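PDB 6BWE: putative fimbrial associated sortase-like protein from Corynebacterium diphtheriae, which probably acts as a pilin-specific (class C) sortase, a cysteine transpeptidase that cross-links pilin subunits into pili, and is represented here by its sortase domain with preceding helices. Local coordinates for residues Q36-V41 and S111-G116; D63-L68 and I92-D97; A79-P84 and D146-T151; V142-P147 and D162-V167; E155-E160 and A203-L208. The protein carries 2 engineered substitutions. All blocks are in the same frame, centred on the assembly; numbering follows the deposited sequence. Where two conformers were deposited one is given.

Contacts 2 to 5 all reach one mixed sheet, the beta-barrel sheet of the sortase fold. Contact 1 joins helix 24-39 to the loop between strands 105-107 and 123-125. Contact 2 is nested inside the chain loop it closes. The two touch, with centres about 12 Å apart, so both N-terminal helices pack together on the domain. Contacts 1 and 3 alternate along the chain, and contact 5 follows contact 3. Contacts 3 and 5, centres about 9 Å apart, hold the neighbouring barrel strands 147-152 and 155-167. Contact 4 shares D146 and P147 with contact 3 and lies about 25 Å from contact 2 between centres. All five lie away from the predicted catalytic residues H127 and C189.

Contact 1 of 5, residues Q36-V41 and S111-G116; sequences QYNTSV and SALPVG
The side-chain amide of N38 grips the backbone of L113 at two points. OD1 accepts from L113 N at 2.8 Å, and ND2 donates to L113 O at 3.1 Å. N38 CG sits anti to its carbonyl carbon (chi1 -76°), and a small chi2 (-9°) presents both polar ends to L113. A112 CB packs against this amide, 3.5 Å from N38 CG. V115 CG2 comes up to ND2 at 3.4 Å. ND2 also gives a hydrogen to a water that bonds G116 O. L113 O has a second donor, V115 N, which reaches it from the same face as ND2. The chain between makes an inverse gamma turn centred on P114. Chi1 of 170° carries the Y37 ring to L113, whose CD1 lies 3.6 Å from Y37 CD2; the side chains cross at about a right angle. The Y37 hydroxyl shares a water with S111 O. V41 CG1 packs on the S111 backbone. The contact joins the C-terminal part of helix 24-39 to the loop between strands 105-107 and 123-125. T39 and the S40 carbonyl bond S55 and Y109 of the second subunit. L113 also touches Y64 on helix 59-66, and P114 and V115 rest on strand 147-152.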
# COMPACT_ATOMS: atom_id res chain seq x y z
N GLN A 36 -2.28 -9.17 11.81
CA GLN A 36 -2.75 -7.81 12.10
C GLN A 36 -2.02 -6.74 11.23
O GLN A 36 -2.66 -5.84 10.63
CB GLN A 36 -2.57 -7.49 13.59
CG GLN A 36 -2.97 -6.05 13.94
CD GLN A 36 -2.93 -5.73 15.40
OE1 GLN A 36 -3.96 -5.43 16.03
NE2 GLN A 36 -1.75 -5.73 15.95
N TYR A 37 -0.69 -6.86 11.15
CA TYR A 37 0.11 -5.99 10.29
C TYR A 37 -0.44 -6.04 8.85
O TYR A 37 -0.70 -5.00 8.23
CB TYR A 37 1.61 -6.34 10.33
CG TYR A 37 2.40 -5.61 9.28
CD1 TYR A 37 2.92 -4.36 9.51
CD2 TYR A 37 2.51 -6.14 7.99
CE1 TYR A 37 3.57 -3.66 8.52
CE2 TYR A 37 3.16 -5.45 6.98
CZ TYR A 37 3.69 -4.22 7.23
OH TYR A 37 4.34 -3.55 6.21
N ASN A 38 -0.67 -7.26 8.36
CA ASN A 38 -1.19 -7.43 7.01
C ASN A 38 -2.51 -6.72 6.70
O ASN A 38 -2.73 -6.31 5.55
CB ASN A 38 -1.32 -8.89 6.65
CG ASN A 38 0.02 -9.52 6.33
OD1 ASN A 38 1.05 -8.82 6.21
ND2 ASN A 38 0.03 -10.85 6.22
N THR A 39 -3.36 -6.53 7.70
CA THR A 39 -4.62 -5.78 7.48
C THR A 39 -4.36 -4.36 7.07
O THR A 39 -5.24 -3.73 6.45
CB THR A 39 -5.55 -5.78 8.70
OG1 THR A 39 -4.97 -5.01 9.76
CG2 THR A 39 -5.88 -7.18 9.16
N SER A 40 -3.19 -3.84 7.43
CA SER A 40 -2.79 -2.46 7.10
C SER A 40 -2.21 -2.30 5.69
O SER A 40 -2.00 -1.18 5.23
CB SER A 40 -1.74 -1.97 8.13
OG SER A 40 -0.43 -2.48 7.85
N VAL A 41 -1.94 -3.41 5.00
CA VAL A 41 -1.37 -3.39 3.67
C VAL A 41 -2.53 -3.32 2.69
O VAL A 41 -3.27 -4.28 2.50
CB VAL A 41 -0.55 -4.67 3.38
CG1 VAL A 41 -0.02 -4.66 1.93
CG2 VAL A 41 0.61 -4.77 4.38
N SER A 111 3.79 -5.24 0.35
CA SER A 111 3.02 -6.45 0.15
C SER A 111 2.90 -7.12 1.52
O SER A 111 3.67 -6.83 2.43
CB SER A 111 3.67 -7.38 -0.88
OG SER A 111 4.93 -7.92 -0.41
N ALA A 112 1.90 -8.00 1.66
CA ALA A 112 1.66 -8.70 2.92
C ALA A 112 2.86 -9.58 3.27
O ALA A 112 3.57 -10.11 2.40
CB ALA A 112 0.42 -9.57 2.83
N LEU A 113 3.10 -9.70 4.56
CA LEU A 113 4.06 -10.66 5.08
C LEU A 113 3.57 -12.09 4.82
O LEU A 113 2.35 -12.32 4.80
CB LEU A 113 4.20 -10.45 6.58
CG LEU A 113 4.84 -9.16 7.06
CD1 LEU A 113 4.61 -9.03 8.55
CD2 LEU A 113 6.32 -9.12 6.72
N PRO A 114 4.50 -13.06 4.62
CA PRO A 114 4.06 -14.36 4.09
C PRO A 114 3.61 -15.30 5.21
O PRO A 114 4.29 -16.26 5.52
CB PRO A 114 5.28 -14.85 3.35
CG PRO A 114 6.43 -14.32 4.14
CD PRO A 114 5.96 -12.90 4.45
N VAL A 115 2.46 -14.96 5.81
CA VAL A 115 1.81 -15.74 6.86
C VAL A 115 0.44 -16.27 6.42
O VAL A 115 -0.28 -16.80 7.23
CB VAL A 115 1.71 -14.96 8.17
CG1 VAL A 115 3.09 -14.72 8.74
CG2 VAL A 115 0.96 -13.62 8.00
N GLY A 116 0.11 -16.13 5.13
CA GLY A 116 -1.16 -16.63 4.58
C GLY A 116 -2.33 -15.73 4.94
O GLY A 116 -2.18 -14.76 5.71
O HOH W 1 4.72 -4.65 3.69
O HOH W 2 -2.23 -12.25 6.99

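Contact 2 of 5, residues D63-L68 and I92-D97; sequences DYLQQL and IYHGTD
The hydroxyl oxygen of Y64 has two partners: G95 N donates to it at 2.9 Å, and H107 ND1 is also hydrogen-bonded to it. This ties helix 59-66 to the segment that follows H94 in the sortase domain. The main motif is a T-shaped (edge-to-face) aromatic pair. The imidazole edge of H94 points at the face of Y64, with centroids 4.9 Å apart and planes at 73°. H94 CD2 does the touching and stands 3.8 Å above the centre of the phenol ring. With chi1 at 172°, the Y64 ring swings away from its backbone N and toward H94, and the hydroxyl can run on to G95. At the far end of the imidazole, NE2 gives a weak, bent hydrogen bond to Q67 O at 2.8 Å, just past the last helical turn. That carbonyl meets the ring at its edge. One face of the imidazole is taken by the helix backbone. L65 CA makes a CH-pi contact 3.9 Å from the ring centroid, 17° off the normal. Y109 packs edge-to-face on Y64, and I78 and P76 touch H94. The leucine branch finishes the grip on the histidine: L65 CD2 lies 3.6 Å from H94 CB.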
# COMPACT_ATOMS: atom_id res chain seq x y z
N ASP A 63 7.50 -0.56 12.18
CA ASP A 63 6.61 -1.63 12.59
C ASP A 63 6.77 -2.90 11.77
O ASP A 63 6.83 -4.00 12.33
CB ASP A 63 5.15 -1.19 12.55
CG ASP A 63 4.25 -2.15 13.26
OD1 ASP A 63 4.23 -2.16 14.52
OD2 ASP A 63 3.57 -2.93 12.56
N TYR A 64 6.90 -2.74 10.46
CA TYR A 64 7.26 -3.83 9.56
C TYR A 64 8.47 -4.64 10.04
O TYR A 64 8.43 -5.86 10.11
CB TYR A 64 7.53 -3.26 8.19
CG TYR A 64 8.09 -4.17 7.17
CD1 TYR A 64 7.34 -5.22 6.63
CD2 TYR A 64 9.34 -3.89 6.61
CE1 TYR A 64 7.86 -5.99 5.60
CE2 TYR A 64 9.87 -4.64 5.60
CZ TYR A 64 9.16 -5.72 5.12
OH TYR A 64 9.71 -6.44 4.08
N LEU A 65 9.52 -3.92 10.41
CA LEU A 65 10.76 -4.55 10.83
C LEU A 65 10.64 -5.29 12.15
O LEU A 65 11.37 -6.26 12.36
CB LEU A 65 11.86 -3.50 10.92
CG LEU A 65 12.32 -2.92 9.58
CD1 LEU A 65 13.40 -1.88 9.85
CD2 LEU A 65 12.80 -3.96 8.58
N GLN A 66 9.72 -4.87 13.02
CA GLN A 66 9.42 -5.62 14.25
C GLN A 66 8.66 -6.93 13.99
O GLN A 66 8.62 -7.81 14.85
CB GLN A 66 8.62 -4.74 15.20
CG GLN A 66 9.35 -3.50 15.63
CD GLN A 66 8.48 -2.67 16.56
OE1 GLN A 66 8.06 -3.17 17.61
NE2 GLN A 66 8.16 -1.45 16.17
N GLN A 67 8.02 -7.07 12.81
CA GLN A 67 7.19 -8.26 12.58
C GLN A 67 8.10 -9.44 12.24
O GLN A 67 9.16 -9.26 11.62
CB GLN A 67 6.19 -8.05 11.48
CG GLN A 67 5.24 -6.85 11.71
CD GLN A 67 4.42 -6.97 12.98
OE1 GLN A 67 4.05 -8.08 13.41
NE2 GLN A 67 4.05 -5.81 13.57
N LEU A 68 7.64 -10.62 12.61
CA LEU A 68 8.36 -11.85 12.42
C LEU A 68 9.77 -11.80 13.01
O LEU A 68 10.70 -12.39 12.46
CB LEU A 68 8.36 -12.28 10.95
CG LEU A 68 6.97 -12.42 10.30
CD1 LEU A 68 7.11 -12.73 8.84
CD2 LEU A 68 6.16 -13.48 10.99
N ILE A 92 14.30 -15.85 3.66
CA ILE A 92 13.66 -14.60 3.29
C ILE A 92 13.92 -13.59 4.44
O ILE A 92 13.75 -13.93 5.60
CB ILE A 92 12.16 -14.78 3.07
CG1 ILE A 92 11.88 -15.85 1.98
CG2 ILE A 92 11.55 -13.43 2.67
CD1 ILE A 92 10.46 -16.44 2.01
N TYR A 93 14.26 -12.35 4.07
CA TYR A 93 14.50 -11.26 4.99
C TYR A 93 13.54 -10.13 4.74
O TYR A 93 12.92 -10.06 3.68
CB TYR A 93 15.92 -10.74 4.79
CG TYR A 93 16.99 -11.78 5.04
CD1 TYR A 93 17.50 -11.96 6.30
CD2 TYR A 93 17.46 -12.58 4.00
CE1 TYR A 93 18.49 -12.91 6.54
CE2 TYR A 93 18.46 -13.54 4.24
CZ TYR A 93 18.95 -13.70 5.50
OH TYR A 93 19.91 -14.67 5.76
N HIS A 94 13.39 -9.24 5.73
CA HIS A 94 12.68 -7.99 5.48
C HIS A 94 13.37 -7.17 4.38
O HIS A 94 14.58 -7.04 4.36
CB HIS A 94 12.69 -7.07 6.69
CG HIS A 94 11.92 -7.56 7.86
ND1 HIS A 94 12.55 -8.02 8.99
CD2 HIS A 94 10.60 -7.51 8.16
CE1 HIS A 94 11.64 -8.30 9.90
NE2 HIS A 94 10.45 -8.03 9.42
N GLY A 95 12.58 -6.58 3.50
CA GLY A 95 13.08 -5.59 2.57
C GLY A 95 13.85 -6.14 1.40
O GLY A 95 14.03 -7.38 1.24
N THR A 96 14.38 -5.21 0.62
CA THR A 96 15.06 -5.54 -0.64
C THR A 96 16.33 -4.69 -0.76
O THR A 96 16.67 -4.27 -1.85
CB THR A 96 14.12 -5.32 -1.88
OG1 THR A 96 13.57 -4.00 -1.83
CG2 THR A 96 13.03 -6.30 -1.84
N ASP A 97 17.05 -4.52 0.34
CA ASP A 97 18.38 -3.90 0.28
C ASP A 97 19.33 -4.71 -0.62
O ASP A 97 19.25 -5.94 -0.74
CB ASP A 97 19.06 -3.80 1.65
CG ASP A 97 18.34 -2.86 2.62
OD1 ASP A 97 17.58 -1.97 2.18
OD2 ASP A 97 18.57 -3.03 3.83

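Contact 3 of 5, residues A79-P84 and D146-T151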
# COMPACT_ATOMS: atom_id res chain seq x y z
N ALA A 79 11.27 -15.88 7.22
CA ALA A 79 10.69 -17.12 6.74
C ALA A 79 11.68 -17.80 5.82
O ALA A 79 12.68 -17.22 5.43
CB ALA A 79 9.38 -16.86 6.00
N SER A 80 11.44 -19.07 5.52
CA SER A 80 12.24 -19.71 4.48
C SER A 80 11.29 -20.31 3.45
O SER A 80 10.10 -20.51 3.73
CB SER A 80 13.18 -20.78 5.06
OG SER A 80 12.44 -21.77 5.73
N ILE A 81 11.83 -20.55 2.27
CA ILE A 81 11.07 -21.05 1.17
C ILE A 81 11.77 -22.28 0.63
O ILE A 81 12.98 -22.31 0.58
CB ILE A 81 10.84 -19.96 0.10
CG1 ILE A 81 9.87 -20.43 -0.97
CG2 ILE A 81 12.13 -19.53 -0.57
CD1 ILE A 81 9.22 -19.29 -1.74
N SER A 82 10.98 -23.28 0.27
CA SER A 82 11.44 -24.47 -0.44
C SER A 82 10.68 -24.63 -1.74
O SER A 82 9.46 -24.56 -1.75
CB SER A 82 11.20 -25.71 0.42
OG SER A 82 11.61 -26.86 -0.27
N ILE A 83 11.41 -24.85 -2.84
CA ILE A 83 10.88 -25.04 -4.18
C ILE A 83 11.58 -26.31 -4.71
O ILE A 83 12.57 -26.22 -5.42
CB ILE A 83 11.10 -23.84 -5.12
CG1 ILE A 83 10.64 -22.52 -4.45
CG2 ILE A 83 10.28 -24.04 -6.37
CD1 ILE A 83 11.09 -21.28 -5.18
N PRO A 84 11.08 -27.49 -4.32
CA PRO A 84 11.84 -28.71 -4.61
C PRO A 84 12.07 -29.00 -6.08
O PRO A 84 13.13 -29.58 -6.42
CB PRO A 84 11.01 -29.84 -3.99
CG PRO A 84 9.77 -29.22 -3.51
CD PRO A 84 9.98 -27.74 -3.38
N ASP A 146 3.71 -26.70 -9.80
CA ASP A 146 4.81 -27.04 -8.88
C ASP A 146 4.48 -26.51 -7.48
O ASP A 146 3.83 -25.48 -7.35
CB ASP A 146 6.13 -26.45 -9.35
CG ASP A 146 6.76 -27.22 -10.53
OD1 ASP A 146 6.20 -28.26 -11.02
OD2 ASP A 146 7.87 -26.79 -10.93
N PRO A 147 4.90 -27.22 -6.42
CA PRO A 147 4.66 -26.71 -5.08
C PRO A 147 5.75 -25.77 -4.56
O PRO A 147 6.94 -25.90 -4.92
CB PRO A 147 4.64 -27.98 -4.25
CG PRO A 147 5.65 -28.84 -4.91
CD PRO A 147 5.46 -28.58 -6.38
N ILE A 148 5.33 -24.84 -3.72
CA ILE A 148 6.21 -23.91 -3.00
C ILE A 148 5.83 -23.99 -1.54
O ILE A 148 4.63 -23.91 -1.23
CB ILE A 148 5.98 -22.47 -3.50
CG1 ILE A 148 6.41 -22.35 -4.98
CG2 ILE A 148 6.72 -21.46 -2.64
CD1 ILE A 148 5.80 -21.14 -5.66
N TYR A 149 6.80 -24.18 -0.65
CA TYR A 149 6.54 -24.28 0.79
C TYR A 149 7.17 -23.11 1.54
O TYR A 149 8.38 -22.89 1.41
CB TYR A 149 7.10 -25.58 1.36
CG TYR A 149 6.57 -26.82 0.65
CD1 TYR A 149 5.47 -27.51 1.14
CD2 TYR A 149 7.14 -27.26 -0.53
CE1 TYR A 149 4.99 -28.66 0.51
CE2 TYR A 149 6.67 -28.40 -1.18
CZ TYR A 149 5.59 -29.09 -0.67
OH TYR A 149 5.11 -30.20 -1.35
N ILE A 150 6.39 -22.40 2.36
CA ILE A 150 6.91 -21.31 3.16
C ILE A 150 6.86 -21.77 4.60
O ILE A 150 5.81 -22.19 5.07
CB ILE A 150 6.11 -20.01 2.97
CG1 ILE A 150 6.34 -19.48 1.55
CG2 ILE A 150 6.58 -18.97 3.99
CD1 ILE A 150 5.48 -18.33 1.18
N THR A 151 7.99 -21.69 5.28
CA THR A 151 8.03 -21.98 6.70
C THR A 151 8.22 -20.68 7.45
O THR A 151 9.14 -19.94 7.18
CB THR A 151 9.12 -22.99 7.03
OG1 THR A 151 8.90 -24.19 6.26
CG2 THR A 151 9.08 -23.37 8.49
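P147 opens the second strand, and its carbonyl oxygen lies 3.9 Å from P84 CD. I148 comes next. Its CG2 presses on I81 CD1 at 3.4 Å, closer than usual carbon contact, on the side where I81 and I150 also point. Y149 is a hydrogen-bonded antiparallel partner of S82. N of Y149 donates to S82 O and its O accepts from S82 N, both at 2.9 Å. The phenol edge reaches P84, with CE2 4.0 Å from P84 CG. The side chains cross at about a right angle, and the hydroxyl goes on to D212 and N214. I150 forms a non-hydrogen-bonded pair with I81. Its chi1 of -69° turns the CG2 methyl toward A79, 4.0 Å from A79 CB. T151 pairs with S80: T151 N gives to S80 O at 2.9 Å and S80 N gives to T151 O at 3.0 Å. The strand axes run at 161°, close to antiparallel. This pairing joins the first and last strands in the order and closes the sheet into the beta-barrel known for sortases. Strand 88-94 flanks 77-83, and strand 155-167 flanks 147-152. I81, I83 and I148 pack on L186 of strand 183-187.

Contact 4 of 5, residues V142-P147 and D162-V167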
# COMPACT_ATOMS: atom_id res chain seq x y z
N VAL A 142 10.67 -23.45 -12.92
CA VAL A 142 9.49 -23.78 -12.18
C VAL A 142 8.32 -23.83 -13.19
O VAL A 142 8.20 -22.96 -14.05
CB VAL A 142 9.18 -22.73 -11.09
CG1 VAL A 142 7.89 -23.03 -10.39
CG2 VAL A 142 10.32 -22.64 -10.08
N LYS A 143 7.51 -24.87 -13.09
CA LYS A 143 6.34 -25.04 -13.93
C LYS A 143 5.01 -24.91 -13.17
O LYS A 143 4.95 -25.02 -11.94
CB LYS A 143 6.40 -26.43 -14.57
CG LYS A 143 7.56 -26.61 -15.54
CD LYS A 143 7.86 -28.10 -15.73
CE LYS A 143 8.02 -28.50 -17.19
NZ LYS A 143 9.09 -27.80 -17.93
N GLU A 144 3.94 -24.72 -13.95
CA GLU A 144 2.57 -24.73 -13.48
C GLU A 144 2.34 -25.99 -12.63
O GLU A 144 2.84 -27.09 -12.96
CB GLU A 144 1.58 -24.74 -14.66
CG GLU A 144 1.59 -23.50 -15.57
CD GLU A 144 1.16 -22.22 -14.87
OE1 GLU A 144 0.63 -22.31 -13.75
OE2 GLU A 144 1.36 -21.10 -15.43
N HIS A 145 1.62 -25.79 -11.53
CA HIS A 145 1.34 -26.82 -10.52
C HIS A 145 2.50 -27.21 -9.60
O HIS A 145 2.26 -27.99 -8.67
CB HIS A 145 0.72 -28.11 -11.11
CG HIS A 145 -0.36 -27.84 -12.10
ND1 HIS A 145 -1.59 -27.34 -11.74
CD2 HIS A 145 -0.40 -28.00 -13.45
CE1 HIS A 145 -2.33 -27.18 -12.82
NE2 HIS A 145 -1.63 -27.57 -13.87
N ASP A 146 3.71 -26.70 -9.80
CA ASP A 146 4.81 -27.04 -8.88
C ASP A 146 4.48 -26.51 -7.48
O ASP A 146 3.83 -25.48 -7.35
CB ASP A 146 6.13 -26.45 -9.35
CG ASP A 146 6.76 -27.22 -10.53
OD1 ASP A 146 6.20 -28.26 -11.02
OD2 ASP A 146 7.87 -26.79 -10.93
N PRO A 147 4.90 -27.22 -6.42
CA PRO A 147 4.66 -26.71 -5.08
C PRO A 147 5.75 -25.77 -4.56
O PRO A 147 6.94 -25.90 -4.92
CB PRO A 147 4.64 -27.98 -4.25
CG PRO A 147 5.65 -28.84 -4.91
CD PRO A 147 5.46 -28.58 -6.38
N ASP A 162 0.41 -21.19 -10.41
CA ASP A 162 -0.73 -21.06 -11.34
C ASP A 162 -0.52 -20.05 -12.47
O ASP A 162 -1.36 -19.95 -13.35
CB ASP A 162 -2.05 -20.76 -10.60
CG ASP A 162 -1.99 -19.47 -9.79
OD1 ASP A 162 -1.67 -18.42 -10.34
OD2 ASP A 162 -2.28 -19.51 -8.59
N ALA A 163 0.59 -19.31 -12.46
CA ALA A 163 0.87 -18.33 -13.51
C ALA A 163 2.35 -17.97 -13.54
O ALA A 163 3.04 -17.88 -12.50
CB ALA A 163 0.02 -17.07 -13.36
N ILE A 164 2.84 -17.82 -14.76
CA ILE A 164 4.24 -17.56 -15.06
C ILE A 164 4.24 -16.48 -16.13
O ILE A 164 3.75 -16.72 -17.22
CB ILE A 164 4.95 -18.83 -15.55
CG1 ILE A 164 5.00 -19.88 -14.44
CG2 ILE A 164 6.37 -18.50 -16.00
CD1 ILE A 164 5.50 -21.24 -14.90
N ASN A 165 4.74 -15.29 -15.80
CA ASN A 165 4.68 -14.14 -16.71
C ASN A 165 6.04 -13.43 -16.73
O ASN A 165 6.66 -13.27 -15.69
CB ASN A 165 3.59 -13.16 -16.24
CG ASN A 165 2.18 -13.70 -16.47
OD1 ASN A 165 1.72 -13.78 -17.61
ND2 ASN A 165 1.50 -14.11 -15.39
N VAL A 166 6.50 -13.05 -17.92
CA VAL A 166 7.67 -12.20 -18.07
C VAL A 166 7.16 -10.82 -18.47
O VAL A 166 6.44 -10.70 -19.47
CB VAL A 166 8.63 -12.75 -19.12
CG1 VAL A 166 9.74 -11.75 -19.43
CG2 VAL A 166 9.20 -14.10 -18.66
N VAL A 167 7.50 -9.80 -17.68
CA VAL A 167 6.97 -8.45 -17.87
C VAL A 167 8.08 -7.41 -17.80
O VAL A 167 9.17 -7.68 -17.29
CB VAL A 167 5.86 -8.12 -16.83
CG1 VAL A 167 4.68 -9.07 -16.98
CG2 VAL A 167 6.40 -8.12 -15.40
O HOH W 3 0.87 -18.48 -16.98
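E144 lays its carboxylate against the backbone of A163, with OE2 3.4 Å from A163 CA. It projects from a type II beta turn, K143 to D146, that leads into strand 147-152 of the sortase sheet. The strand it meets is bulged: D162 and A163 both face R202 in a classic beta bulge. The chain of E144 is bent. CG is anti to the carbonyl carbon (chi1 -64°) and chi2 folds again at -64°, which curls the acid back toward the strand. OE1 sits so close to the D162 backbone that its exact place is doubtful. The polar link across the contact is a water. It donates to E144 OE2 at 3.1 Å and accepts from I164 N at 3.0 Å. The turn is fixed from within. D146 N bonds K143 O, and K143 N gives a nearly straight bond to D146 OD2 at 2.9 Å, from above the carboxylate plane. D146 OD2 also bonds T85. The D162 carboxylate is engaged by R202 (salt bridge) and H204 (hydrogen bond) on strand 198-206. The contact lies at the surface. The end of I164 reaches the start of the turn: CD1 lies 4.0 Å from K143 CA and 3.3 Å from the carbonyl oxygen V142 O.

Contact 5 of 5, residues E155-E160 and A203-L208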
# COMPACT_ATOMS: atom_id res chain seq x y z
N GLU A 155 5.48 -22.91 11.30
CA GLU A 155 4.35 -23.44 10.55
C GLU A 155 4.77 -23.51 9.07
O GLU A 155 5.58 -22.70 8.64
CB GLU A 155 3.14 -22.54 10.81
CG GLU A 155 2.42 -21.96 9.64
CD GLU A 155 1.39 -20.94 10.07
OE1 GLU A 155 1.44 -19.79 9.55
OE2 GLU A 155 0.57 -21.28 10.95
N THR A 156 4.21 -24.45 8.31
CA THR A 156 4.52 -24.55 6.91
C THR A 156 3.25 -24.32 6.09
O THR A 156 2.21 -24.91 6.36
CB THR A 156 5.21 -25.87 6.58
OG1 THR A 156 6.45 -25.90 7.28
CG2 THR A 156 5.53 -25.95 5.07
N LEU A 157 3.36 -23.43 5.10
CA LEU A 157 2.27 -23.09 4.19
C LEU A 157 2.65 -23.62 2.81
O LEU A 157 3.79 -23.43 2.38
CB LEU A 157 2.08 -21.57 4.12
CG LEU A 157 2.15 -20.74 5.39
CD1 LEU A 157 1.89 -19.26 5.10
CD2 LEU A 157 1.14 -21.26 6.37
N LYS A 158 1.69 -24.21 2.10
CA LYS A 158 1.93 -24.77 0.80
C LYS A 158 1.18 -23.94 -0.24
O LYS A 158 0.03 -23.57 -0.05
CB LYS A 158 1.51 -26.24 0.73
CG LYS A 158 1.86 -26.93 -0.58
CD LYS A 158 1.42 -28.41 -0.57
CE LYS A 158 1.75 -29.05 -1.91
NZ LYS A 158 1.32 -30.48 -2.00
N TYR A 159 1.88 -23.62 -1.30
CA TYR A 159 1.32 -22.91 -2.44
C TYR A 159 1.56 -23.74 -3.68
O TYR A 159 2.50 -24.54 -3.71
CB TYR A 159 1.98 -21.53 -2.57
CG TYR A 159 1.54 -20.61 -1.46
CD1 TYR A 159 0.50 -19.71 -1.66
CD2 TYR A 159 2.14 -20.68 -0.19
CE1 TYR A 159 0.05 -18.90 -0.63
CE2 TYR A 159 1.68 -19.87 0.86
CZ TYR A 159 0.64 -18.98 0.62
OH TYR A 159 0.15 -18.18 1.61
N GLU A 160 0.74 -23.52 -4.70
CA GLU A 160 0.89 -24.21 -5.97
C GLU A 160 0.91 -23.20 -7.12
O GLU A 160 0.03 -22.36 -7.21
CB GLU A 160 -0.26 -25.23 -6.10
CG GLU A 160 -0.54 -25.72 -7.49
CD GLU A 160 -1.65 -26.76 -7.53
OE1 GLU A 160 -1.83 -27.54 -6.55
OE2 GLU A 160 -2.35 -26.79 -8.56
N ALA A 203 1.45 -18.11 -7.33
CA ALA A 203 0.97 -19.36 -6.75
C ALA A 203 -0.14 -19.11 -5.76
O ALA A 203 -0.18 -18.01 -5.19
CB ALA A 203 2.13 -20.07 -6.09
N HIS A 204 -1.02 -20.10 -5.55
CA HIS A 204 -2.15 -19.95 -4.65
C HIS A 204 -2.05 -20.99 -3.54
O HIS A 204 -1.48 -22.05 -3.73
CB HIS A 204 -3.51 -20.06 -5.40
CG HIS A 204 -3.73 -21.38 -6.07
ND1 HIS A 204 -3.30 -21.64 -7.36
CD2 HIS A 204 -4.26 -22.54 -5.61
CE1 HIS A 204 -3.57 -22.90 -7.66
NE2 HIS A 204 -4.15 -23.47 -6.61
N ARG A 205 -2.63 -20.67 -2.39
CA ARG A 205 -2.57 -21.53 -1.23
C ARG A 205 -3.33 -22.83 -1.49
O ARG A 205 -4.39 -22.82 -2.10
CB ARG A 205 -3.19 -20.81 -0.05
CG ARG A 205 -3.06 -21.52 1.29
CD ARG A 205 -1.70 -21.32 1.94
NE ARG A 205 -1.76 -21.88 3.28
CZ ARG A 205 -2.27 -21.28 4.36
NH1 ARG A 205 -2.73 -20.04 4.34
NH2 ARG A 205 -2.28 -21.94 5.50
N VAL A 206 -2.79 -23.94 -1.02
CA VAL A 206 -3.45 -25.24 -1.12
C VAL A 206 -3.29 -25.95 0.20
O VAL A 206 -2.43 -25.59 1.01
CB VAL A 206 -2.89 -26.11 -2.28
CG1 VAL A 206 -3.18 -25.47 -3.62
CG2 VAL A 206 -1.39 -26.39 -2.13
N ASP A 207 -4.11 -26.98 0.41
CA ASP A 207 -4.01 -27.76 1.64
C ASP A 207 -2.67 -28.49 1.67
O ASP A 207 -2.15 -28.90 0.63
CB ASP A 207 -5.15 -28.79 1.75
CG ASP A 207 -6.52 -28.16 1.96
OD1 ASP A 207 -6.62 -26.98 2.37
OD2 ASP A 207 -7.52 -28.88 1.73
N LEU A 208 -2.11 -28.64 2.86
CA LEU A 208 -0.84 -29.30 3.03
C LEU A 208 -1.06 -30.70 3.58
O LEU A 208 -1.60 -30.81 4.67
CB LEU A 208 0.00 -28.50 4.03
CG LEU A 208 1.30 -29.16 4.47
CD1 LEU A 208 2.19 -29.51 3.27
CD2 LEU A 208 2.02 -28.25 5.44
O HOH W 4 -0.70 -24.73 5.84
O HOH W 5 -1.02 -24.65 3.14
O HOH W 6 -1.74 -30.02 -2.42
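R205 folds its chain over the ring of Y159. Its CD makes a CH-pi contact 4.0 Å from the ring centroid, 26° off the normal. The bend at chi2 (81°) lets the guanidinium run on past the ring, the two planes 38° apart. L157 CD2 covers one face of that group, 3.6 Å from R205 NH2. On the opposite face of the strand pair, V206 CG2 meets K158 CG at 3.6 Å, and V206 CG1 reaches E160 CB. The extended chain of E160 runs alongside the H204 imidazole, with CB over one face of the ring. These side chains sit on an antiparallel strand pair of the sortase sheet, 155-167 with 198-206. E160 N gives to H204 O at 2.8 Å, and H204 N returns a bond to E160 O at 3.0 Å. Y159 and R205 form the adjacent non-hydrogen-bonded pair. V206 N also donates to K158 O at 3.0 Å. A water takes hydrogens from K158 N and R205 NE and gives one to V206 O. Another joins T156 O to R205 NH2. Farther out, D182 holds R205 by a salt bridge and bonds the Y159 hydroxyl. D162 bonds H204 ND1, and D212 pairs with K158 NZ.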